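Local structure of putative oxidoreductase FAD-binding subunit (Sulfolobus tokodaii, 4ZOH) at residues F186-L194 with V205-N213; V217-L226 with K238-S246. The protein binds FAD and is probably the flavoprotein subunit of a molybdenum-containing dehydrogenase, passing electrons through the flavin. All blocks are in the same frame, centred on the assembly; numbering follows the deposited sequence.

Contact 1: F186-L194 with V205-N213. With FAD (flavin-adenine dinucleotide), chain H.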
loop_
_atom_site.group_PDB
_atom_site.type_symbol
_atom_site.label_atom_id
_atom_site.label_comp_id
_atom_site.label_asym_id
_atom_site.label_seq_id
_atom_site.Cartn_x
_atom_site.Cartn_y
_atom_site.Cartn_z
ATOM N N PHE B 186 -7.845 39.352 6.337
ATOM C CA PHE B 186 -7.507 40.706 5.978
ATOM C C PHE B 186 -8.556 41.704 6.558
ATOM O O PHE B 186 -9.717 41.347 6.887
ATOM C CB PHE B 186 -7.556 40.815 4.470
ATOM C CG PHE B 186 -6.275 40.402 3.800
ATOM C CD1 PHE B 186 -5.279 41.338 3.551
ATOM C CD2 PHE B 186 -6.036 39.034 3.443
ATOM C CE1 PHE B 186 -4.091 40.966 2.908
ATOM C CE2 PHE B 186 -4.832 38.679 2.827
ATOM C CZ PHE B 186 -3.877 39.641 2.554
ATOM N N ALA B 187 -8.158 42.952 6.685
ATOM C CA ALA B 187 -9.088 44.009 7.157
ATOM C C ALA B 187 -10.308 44.235 6.267
ATOM O O ALA B 187 -10.142 44.356 5.066
ATOM C CB ALA B 187 -8.332 45.319 7.309
ATOM N N ILE B 188 -11.503 44.246 6.869
ATOM C CA ILE B 188 -12.704 44.808 6.247
ATOM C C ILE B 188 -12.546 46.350 6.277
ATOM O O ILE B 188 -12.782 47.036 5.281
ATOM C CB ILE B 188 -14.010 44.436 6.998
ATOM C CG1 ILE B 188 -14.369 42.935 6.830
ATOM C CG2 ILE B 188 -15.162 45.323 6.491
ATOM C CD1 ILE B 188 -15.240 42.388 7.924
ATOM N N VAL B 189 -12.168 46.879 7.439
ATOM C CA VAL B 189 -11.745 48.275 7.596
ATOM C C VAL B 189 -10.535 48.293 8.564
ATOM O O VAL B 189 -10.548 47.601 9.572
ATOM C CB VAL B 189 -12.893 49.150 8.162
ATOM C CG1 VAL B 189 -12.355 50.560 8.367
ATOM C CG2 VAL B 189 -14.127 49.166 7.221
ATOM N N GLY B 190 -9.504 49.049 8.252
ATOM C CA GLY B 190 -8.436 49.261 9.228
ATOM C C GLY B 190 -8.158 50.732 9.497
ATOM O O GLY B 190 -8.016 51.514 8.561
ATOM N N VAL B 191 -8.059 51.094 10.787
ATOM C CA VAL B 191 -7.730 52.484 11.183
ATOM C C VAL B 191 -6.525 52.497 12.143
ATOM O O VAL B 191 -6.562 51.857 13.227
ATOM C CB VAL B 191 -8.919 53.269 11.806
ATOM C CG1 VAL B 191 -8.527 54.757 12.032
ATOM C CG2 VAL B 191 -10.181 53.184 10.954
ATOM N N ALA B 192 -5.461 53.156 11.680
ATOM C CA ALA B 192 -4.239 53.331 12.451
ATOM C C ALA B 192 -4.079 54.755 12.973
ATOM O O ALA B 192 -4.039 55.704 12.177
ATOM C CB ALA B 192 -2.996 52.967 11.637
ATOM N N LEU B 193 -3.935 54.879 14.286
ATOM C CA LEU B 193 -3.856 56.203 14.885
ATOM C C LEU B 193 -2.529 56.400 15.636
ATOM O O LEU B 193 -2.086 55.508 16.382
ATOM C CB LEU B 193 -5.028 56.420 15.861
ATOM C CG LEU B 193 -5.235 57.893 16.340
ATOM C CD1 LEU B 193 -6.714 58.233 16.419
ATOM C CD2 LEU B 193 -4.606 58.054 17.719
ATOM N N LEU B 194 -1.943 57.577 15.426
ATOM C CA LEU B 194 -0.888 58.117 16.298
ATOM C C LEU B 194 -1.234 59.545 16.751
ATOM O O LEU B 194 -1.647 60.396 15.948
ATOM C CB LEU B 194 0.421 58.185 15.566
ATOM C CG LEU B 194 1.329 56.965 15.633
ATOM C CD1 LEU B 194 2.247 57.058 14.446
ATOM C CD2 LEU B 194 2.113 56.965 16.940
ATOM N N VAL B 205 -1.494 64.660 15.495
ATOM C CA VAL B 205 -2.385 63.517 15.300
ATOM C C VAL B 205 -2.231 62.971 13.877
ATOM O O VAL B 205 -2.066 63.737 12.945
ATOM C CB VAL B 205 -3.839 63.811 15.688
ATOM C CG1 VAL B 205 -4.395 64.957 14.839
ATOM C CG2 VAL B 205 -4.698 62.540 15.625
ATOM N N ARG B 206 -2.186 61.641 13.734
ATOM C CA ARG B 206 -2.106 61.028 12.395
ATOM C C ARG B 206 -3.047 59.853 12.311
ATOM O O ARG B 206 -3.081 59.000 13.204
ATOM C CB ARG B 206 -0.673 60.606 12.086
ATOM C CG ARG B 206 0.336 61.738 12.099
ATOM C CD ARG B 206 1.468 61.348 13.025
ATOM N NE ARG B 206 2.638 62.193 12.906
ATOM C CZ ARG B 206 3.565 62.139 11.954
ATOM N NH1 ARG B 206 3.519 61.252 10.960
ATOM N NH2 ARG B 206 4.579 62.997 11.993
ATOM N N ILE B 207 -3.853 59.849 11.260
ATOM C CA ILE B 207 -4.868 58.815 11.081
ATOM C C ILE B 207 -4.772 58.152 9.701
ATOM O O ILE B 207 -4.875 58.841 8.651
ATOM C CB ILE B 207 -6.261 59.358 11.349
ATOM C CG1 ILE B 207 -6.295 59.981 12.748
ATOM C CG2 ILE B 207 -7.252 58.216 11.243
ATOM C CD1 ILE B 207 -7.619 60.572 13.177
ATOM N N GLY B 208 -4.485 56.836 9.683
ATOM C CA GLY B 208 -4.385 56.135 8.377
ATOM C C GLY B 208 -5.538 55.164 8.152
ATOM O O GLY B 208 -5.972 54.472 9.074
ATOM N N LEU B 209 -6.037 55.132 6.920
ATOM C CA LEU B 209 -7.119 54.261 6.581
ATOM C C LEU B 209 -6.670 53.271 5.515
ATOM O O LEU B 209 -6.147 53.629 4.451
ATOM C CB LEU B 209 -8.344 55.045 6.077
ATOM C CG LEU B 209 -9.037 56.161 6.879
ATOM C CD1 LEU B 209 -10.256 56.626 6.076
ATOM C CD2 LEU B 209 -9.386 55.780 8.320
ATOM N N THR B 210 -6.930 52.013 5.817
ATOM C CA THR B 210 -6.743 50.953 4.864
ATOM C C THR B 210 -8.055 50.201 4.616
ATOM O O THR B 210 -9.022 50.267 5.417
ATOM C CB THR B 210 -5.569 50.026 5.282
ATOM O OG1 THR B 210 -5.237 49.167 4.173
ATOM C CG2 THR B 210 -5.932 49.219 6.535
ATOM N N ALA B 211 -8.055 49.506 3.485
ATOM C CA ALA B 211 -9.147 48.654 2.965
ATOM C C ALA B 211 -10.360 49.406 2.496
ATOM O O ALA B 211 -11.406 48.775 2.206
ATOM C CB ALA B 211 -9.546 47.546 3.947
ATOM N N VAL B 212 -10.246 50.736 2.445
ATOM C CA VAL B 212 -11.384 51.591 2.066
ATOM C C VAL B 212 -11.112 52.503 0.859
ATOM O O VAL B 212 -11.910 53.397 0.560
ATOM C CB VAL B 212 -12.002 52.379 3.273
ATOM C CG1 VAL B 212 -12.618 51.422 4.293
ATOM C CG2 VAL B 212 -11.012 53.323 3.979
ATOM N N ASN B 213 -9.983 52.281 0.185
ATOM C CA ASN B 213 -9.575 52.994 -1.036
ATOM C C ASN B 213 -8.639 52.066 -1.786
ATOM O O ASN B 213 -8.294 51.020 -1.261
ATOM C CB ASN B 213 -8.785 54.267 -0.686
ATOM C CG ASN B 213 -9.541 55.197 0.238
ATOM O OD1 ASN B 213 -10.395 55.961 -0.212
ATOM N ND2 ASN B 213 -9.250 55.126 1.530
HETATM P PA FAD H . 6.246 37.601 -1.016
HETATM O O1A FAD H . 4.987 36.815 -1.157
HETATM O O2A FAD H . 7.563 36.949 -0.996
HETATM O O5B FAD H . 6.325 38.668 -2.154
HETATM C C5B FAD H . 5.151 39.474 -2.477
HETATM C C4B FAD H . 5.519 40.471 -3.711
HETATM O O4B FAD H . 6.681 41.345 -3.416
HETATM C C3B FAD H . 5.987 39.618 -4.884
HETATM O O3B FAD H . 5.507 40.184 -6.079
HETATM C C2B FAD H . 7.531 39.620 -4.800
HETATM O O2B FAD H . 8.192 39.403 -6.053
HETATM C C1B FAD H . 7.811 41.013 -4.350
HETATM N N9A FAD H . 8.826 41.288 -3.340
HETATM C C8A FAD H . 9.039 40.674 -2.178
HETATM N N7A FAD H . 10.023 41.318 -1.509
HETATM C C5A FAD H . 10.420 42.361 -2.278
HETATM C C6A FAD H . 11.373 43.390 -2.121
HETATM N N6A FAD H . 12.075 43.422 -0.992
HETATM N N1A FAD H . 11.545 44.295 -3.102
HETATM C C2A FAD H . 10.773 44.297 -4.220
HETATM N N3A FAD H . 9.868 43.330 -4.397
HETATM C C4A FAD H . 9.662 42.351 -3.443
HETATM N N1 FAD H . -1.477 40.675 4.935
HETATM C C2 FAD H . -2.063 41.717 5.648
HETATM O O2 FAD H . -1.646 42.847 5.495
HETATM N N3 FAD H . -3.087 41.485 6.516
HETATM C C4 FAD H . -3.580 40.235 6.688
HETATM O O4 FAD H . -4.478 40.075 7.522
HETATM C C4X FAD H . -3.020 39.171 5.948
HETATM N N5 FAD H . -3.514 37.897 6.126
HETATM C C5X FAD H . -2.952 36.837 5.353
HETATM C C6 FAD H . -3.503 35.568 5.495
HETATM C C7 FAD H . -2.959 34.491 4.778
HETATM C C7M FAD H . -3.619 33.111 4.993
HETATM C C8 FAD H . -1.885 34.705 3.891
HETATM C C8M FAD H . -1.253 33.572 3.038
HETATM C C9 FAD H . -1.361 35.999 3.708
HETATM C C9A FAD H . -1.883 37.057 4.456
HETATM N N10 FAD H . -1.389 38.372 4.311
HETATM C C10 FAD H . -1.972 39.400 5.076
HETATM C "C1'" FAD H . -0.298 38.699 3.399
HETATM C "C2'" FAD H . 1.071 38.534 4.086
HETATM O "O2'" FAD H . 1.240 39.632 5.007
HETATM C "C3'" FAD H . 2.245 38.447 3.071
HETATM O "O3'" FAD H . 3.359 37.962 3.825
HETATM C "C4'" FAD H . 2.614 39.783 2.449
HETATM O "O4'" FAD H . 1.436 40.352 1.878
HETATM C "C5'" FAD H . 3.700 39.641 1.360
HETATM O "O5'" FAD H . 4.964 39.592 2.072
HETATM P P FAD H . 5.969 38.406 1.807
HETATM O O1P FAD H . 7.267 38.753 2.458
HETATM O O2P FAD H . 5.353 37.111 2.178
HETATM O O3P FAD H . 6.114 38.591 0.245
HETATM O O HOH W 1 -12.892 46.483 2.783
#

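Contact 2: V217-L226 with K238-S246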
loop_
_atom_site.group_PDB
_atom_site.type_symbol
_atom_site.label_atom_id
_atom_site.label_comp_id
_atom_site.label_asym_id
_atom_site.label_seq_id
_atom_site.Cartn_x
_atom_site.Cartn_y
_atom_site.Cartn_z
ATOM N N VAL B 217 -4.926 56.004 2.774
ATOM C CA VAL B 217 -4.977 57.486 2.878
ATOM C C VAL B 217 -4.955 58.012 4.306
ATOM O O VAL B 217 -5.274 57.282 5.259
ATOM C CB VAL B 217 -6.191 58.105 2.142
ATOM C CG1 VAL B 217 -6.111 57.792 0.654
ATOM C CG2 VAL B 217 -7.502 57.600 2.710
ATOM N N ARG B 218 -4.598 59.282 4.439
ATOM C CA ARG B 218 -4.706 59.996 5.707
ATOM C C ARG B 218 -6.149 60.431 5.958
ATOM O O ARG B 218 -6.780 60.872 5.052
ATOM C CB ARG B 218 -3.770 61.194 5.670
ATOM C CG ARG B 218 -2.305 60.802 5.805
ATOM C CD ARG B 218 -2.025 60.216 7.182
ATOM N NE ARG B 218 -1.808 61.287 8.134
ATOM C CZ ARG B 218 -0.648 61.916 8.274
ATOM N NH1 ARG B 218 0.423 61.580 7.555
ATOM N NH2 ARG B 218 -0.558 62.885 9.141
ATOM N N ALA B 219 -6.696 60.317 7.166
ATOM C CA ALA B 219 -8.056 60.800 7.348
ATOM C C ALA B 219 -7.973 62.318 7.691
ATOM O O ALA B 219 -8.175 62.734 8.858
ATOM C CB ALA B 219 -8.782 59.993 8.418
ATOM N N LYS B 220 -7.638 63.097 6.648
ATOM C CA LYS B 220 -7.356 64.545 6.690
ATOM C C LYS B 220 -8.367 65.371 7.509
ATOM O O LYS B 220 -8.002 66.244 8.308
ATOM C CB LYS B 220 -7.227 65.095 5.246
ATOM C CG LYS B 220 -5.952 64.723 4.475
ATOM C CD LYS B 220 -4.716 65.552 4.853
ATOM C CE LYS B 220 -4.013 65.115 6.173
ATOM N NZ LYS B 220 -2.671 64.456 6.030
ATOM N N GLY B 221 -9.640 65.050 7.325
ATOM C CA GLY B 221 -10.730 65.744 7.994
ATOM C C GLY B 221 -10.807 65.393 9.460
ATOM O O GLY B 221 -11.169 66.243 10.311
ATOM N N ALA B 222 -10.498 64.139 9.780
ATOM C CA ALA B 222 -10.514 63.750 11.182
ATOM C C ALA B 222 -9.329 64.414 11.883
ATOM O O ALA B 222 -9.422 64.860 13.055
ATOM C CB ALA B 222 -10.504 62.235 11.339
ATOM N N GLU B 223 -8.242 64.525 11.141
ATOM C CA GLU B 223 -7.052 65.213 11.630
ATOM C C GLU B 223 -7.235 66.711 11.948
ATOM O O GLU B 223 -6.972 67.134 13.095
ATOM C CB GLU B 223 -5.872 64.972 10.697
ATOM C CG GLU B 223 -5.312 63.585 10.911
ATOM C CD GLU B 223 -4.325 63.197 9.834
ATOM O OE1 GLU B 223 -3.714 64.108 9.221
ATOM O OE2 GLU B 223 -4.155 61.970 9.627
ATOM N N GLU B 224 -7.656 67.492 10.948
ATOM C CA GLU B 224 -8.173 68.862 11.134
ATOM C C GLU B 224 -9.027 69.026 12.392
ATOM O O GLU B 224 -8.740 69.832 13.227
ATOM C CB GLU B 224 -9.057 69.193 9.971
ATOM C CG GLU B 224 -8.426 70.036 8.898
ATOM C CD GLU B 224 -9.523 70.504 7.980
ATOM O OE1 GLU B 224 -10.518 71.056 8.485
ATOM O OE2 GLU B 224 -9.431 70.265 6.769
ATOM N N GLU B 225 -10.031 68.194 12.564
ATOM C CA GLU B 225 -10.890 68.254 13.745
ATOM C C GLU B 225 -10.195 68.082 15.101
ATOM O O GLU B 225 -10.713 68.528 16.119
ATOM C CB GLU B 225 -11.987 67.232 13.592
ATOM C CG GLU B 225 -13.389 67.746 13.742
ATOM C CD GLU B 225 -13.525 69.224 13.395
ATOM O OE1 GLU B 225 -13.470 69.632 12.172
ATOM O OE2 GLU B 225 -13.670 69.927 14.415
ATOM N N LEU B 226 -9.020 67.455 15.138
ATOM C CA LEU B 226 -8.462 67.129 16.440
ATOM C C LEU B 226 -7.220 67.926 16.711
ATOM O O LEU B 226 -6.855 68.112 17.850
ATOM C CB LEU B 226 -8.121 65.622 16.574
ATOM C CG LEU B 226 -9.184 64.540 16.436
ATOM C CD1 LEU B 226 -8.532 63.201 16.033
ATOM C CD2 LEU B 226 -9.969 64.413 17.756
ATOM N N LYS B 238 -16.976 64.328 16.371
ATOM C CA LYS B 238 -16.894 65.058 15.129
ATOM C C LYS B 238 -15.760 64.537 14.241
ATOM O O LYS B 238 -15.937 64.448 13.024
ATOM C CB LYS B 238 -16.793 66.592 15.367
ATOM C CG LYS B 238 -17.155 67.332 14.071
ATOM C CD LYS B 238 -17.465 68.821 14.141
ATOM C CE LYS B 238 -17.936 69.214 12.737
ATOM N NZ LYS B 238 -17.403 70.517 12.247
ATOM N N ALA B 239 -14.593 64.237 14.833
ATOM C CA ALA B 239 -13.446 63.739 14.065
ATOM C C ALA B 239 -13.779 62.384 13.468
ATOM O O ALA B 239 -13.502 62.127 12.304
ATOM C CB ALA B 239 -12.245 63.616 14.956
ATOM N N ALA B 240 -14.433 61.548 14.266
ATOM C CA ALA B 240 -14.809 60.186 13.848
ATOM C C ALA B 240 -15.742 60.286 12.616
ATOM O O ALA B 240 -15.539 59.581 11.607
ATOM C CB ALA B 240 -15.442 59.378 15.001
ATOM N N THR B 241 -16.710 61.213 12.690
ATOM C CA THR B 241 -17.552 61.602 11.526
ATOM C C THR B 241 -16.724 62.012 10.332
ATOM O O THR B 241 -16.941 61.497 9.220
ATOM C CB THR B 241 -18.638 62.682 11.907
ATOM O OG1 THR B 241 -19.376 62.183 13.011
ATOM C CG2 THR B 241 -19.644 62.949 10.767
ATOM N N ARG B 242 -15.737 62.879 10.534
ATOM C CA ARG B 242 -15.033 63.440 9.365
ATOM C C ARG B 242 -14.073 62.477 8.696
ATOM O O ARG B 242 -13.652 62.695 7.538
ATOM C CB ARG B 242 -14.330 64.759 9.714
ATOM C CG ARG B 242 -15.335 65.866 9.992
ATOM C CD ARG B 242 -14.701 67.209 9.900
ATOM N NE ARG B 242 -14.279 67.399 8.530
ATOM C CZ ARG B 242 -13.360 68.283 8.181
ATOM N NH1 ARG B 242 -13.016 68.381 6.906
ATOM N NH2 ARG B 242 -12.792 69.057 9.115
ATOM N N ALA B 243 -13.713 61.417 9.419
ATOM C CA ALA B 243 -12.863 60.345 8.860
ATOM C C ALA B 243 -13.563 59.676 7.623
ATOM O O ALA B 243 -12.904 59.285 6.659
ATOM C CB ALA B 243 -12.554 59.324 9.972
ATOM N N MET B 244 -14.899 59.578 7.650
ATOM C CA MET B 244 -15.719 59.085 6.515
ATOM C C MET B 244 -15.492 59.832 5.217
ATOM O O MET B 244 -15.686 59.251 4.144
ATOM C CB MET B 244 -17.203 59.086 6.862
ATOM C CG MET B 244 -17.503 58.248 8.063
ATOM S SD MET B 244 -19.185 57.689 8.162
ATOM C CE MET B 244 -19.953 59.298 8.418
ATOM N N GLU B 245 -15.021 61.084 5.312
ATOM C CA GLU B 245 -14.761 61.896 4.128
ATOM C C GLU B 245 -13.631 61.329 3.323
ATOM O O GLU B 245 -13.615 61.503 2.096
ATOM C CB GLU B 245 -14.435 63.351 4.466
ATOM C CG GLU B 245 -15.537 64.065 5.233
ATOM C CD GLU B 245 -15.102 65.406 5.802
ATOM O OE1 GLU B 245 -14.055 65.952 5.369
ATOM O OE2 GLU B 245 -15.818 65.913 6.687
ATOM N N SER B 246 -12.677 60.665 3.979
ATOM C CA SER B 246 -11.527 60.093 3.228
ATOM C C SER B 246 -11.756 58.657 2.700
ATOM O O SER B 246 -10.885 58.122 2.025
ATOM C CB SER B 246 -10.225 60.173 4.015
ATOM O OG SER B 246 -10.164 61.386 4.716
HETATM O O HOH W 2 -11.570 70.288 5.656
HETATM O O HOH W 3 -15.593 71.130 10.242
#

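Contact 1: F186-L194 with V205-N213
Gly190, Ala192 and Leu194 each pair with a residue of 205-213, namely Thr210, Gly208 and Arg206, through two backbone hydrogen bonds apiece. A typical one, Gly208 N to Ala192 O, is 2.8 Å long and nearly straight (171°). Past the Gly190-Thr210 pair the direct ladder of backbone bonds gives way to a bridge, water 1 donating to both Ile188 O and Ala211 O, while Ala211 CB still packs on Ala187.

The apolar contacts lie on the face of Val191, Leu193, Ile207 and Leu209. Val191 holds CG1 anti to its backbone N (chi1 -173°) and thereby splits its branches: CG1 meets Ile207 CG2 at 3.8 Å, while CG2 lies alongside Leu209 CD2, also at 3.8 Å. These branched residues suit a face that helices cover, 257-276 over Val191 and Leu193 and 220-226 over Ile207. On the other face, Thr210 CG2 presses 3.7 Å from Gly190 CA, where any side chain would clash; Thr210 OG1 turns to Ala117 O.

The aromatic contact is with the cofactor. The Phe186 ring lies face-on under the flavin, C4X standing 3.5 Å above the ring's centre, and is tilted so that CZ comes closest, 3.2 Å from FAD C10. A serine here would probably uncover that flavin face and leave the isoalloxazine freer to shift.

The whole is an antiparallel beta hairpin in the sheet of the CO dehydrogenase flavoprotein C-terminal domain, its 186-194 segment starting in the FAD pocket.

Contact 2: V217-L226 with K238-S246
Arg242 NH2 reaches two carboxylates of the opposing helix at once, 3.1 Å from Glu224 OE1 and 3.2 Å from Glu225 OE1, both salt bridges close to the guanidinium plane. The two oxygens are used differently: Glu224 OE1 is met from above its carboxylate plane, whereas Glu225 OE1 offers its anti lone pair. The NE/NH1 side is taken by Glu245, gripped side-on by NE (2.8 Å to OE2) and NH1, which together with the bonds at NH2 restrains the group's rotation, and three carboxylates probably stabilise its charge. NH1 also donates to water 2.

The bend at chi3 (65°) lets the arginine fold back over the other helix, its side chain a knob among Gly221, Ala222, Glu224 and Glu225. Gly221 suits the spot because its CA lies 3.6 Å above the centre of the guanidinium plane, and a beta carbon there would run into Glu245 OE1. Glu225 spans the interface as well: its CG rests on Lys238 CG at 3.8 Å, water 3 bridges its OE1 to Lys238 NZ, and its OE2 pairs with Lys229.

Beneath the charges, small residues let the helix axes approach to 7.0 Å in an antiparallel pair. Ala222 CB meets Ala243 CB at 3.8 Å, and Leu226 CG settles on Ala239 CB at 3.5 Å.

The pair is bounded by two neighbours: strand 201-210, whose Ile207 and Val205 meet Ala222 and Leu226, and helix 257-276, which receives Ala240 and Ala243.

In the fold
Following the chain from the N terminus, contact 1 closes first, bringing 205-213 back along 186-194 after the short turn between the two long strands. Contact 2 opens a few residues later and closes when the chain, having left 217-226, returns along helix 233-243. The two are in series, neither nested nor crossed. They are joined directly: Ile207 O lies 2.8 Å from Ala219 N and Ile207 N 2.7 Å from Glu223 OE2, both probable hydrogen bonds, the first continuing the pairing of strand 217-218 with strand 201-210, the second fastening helix 220-226 to the same strand. Together they tie the helical pair to a sheet in which the loop leading into strand 189-198 reaches the flavin.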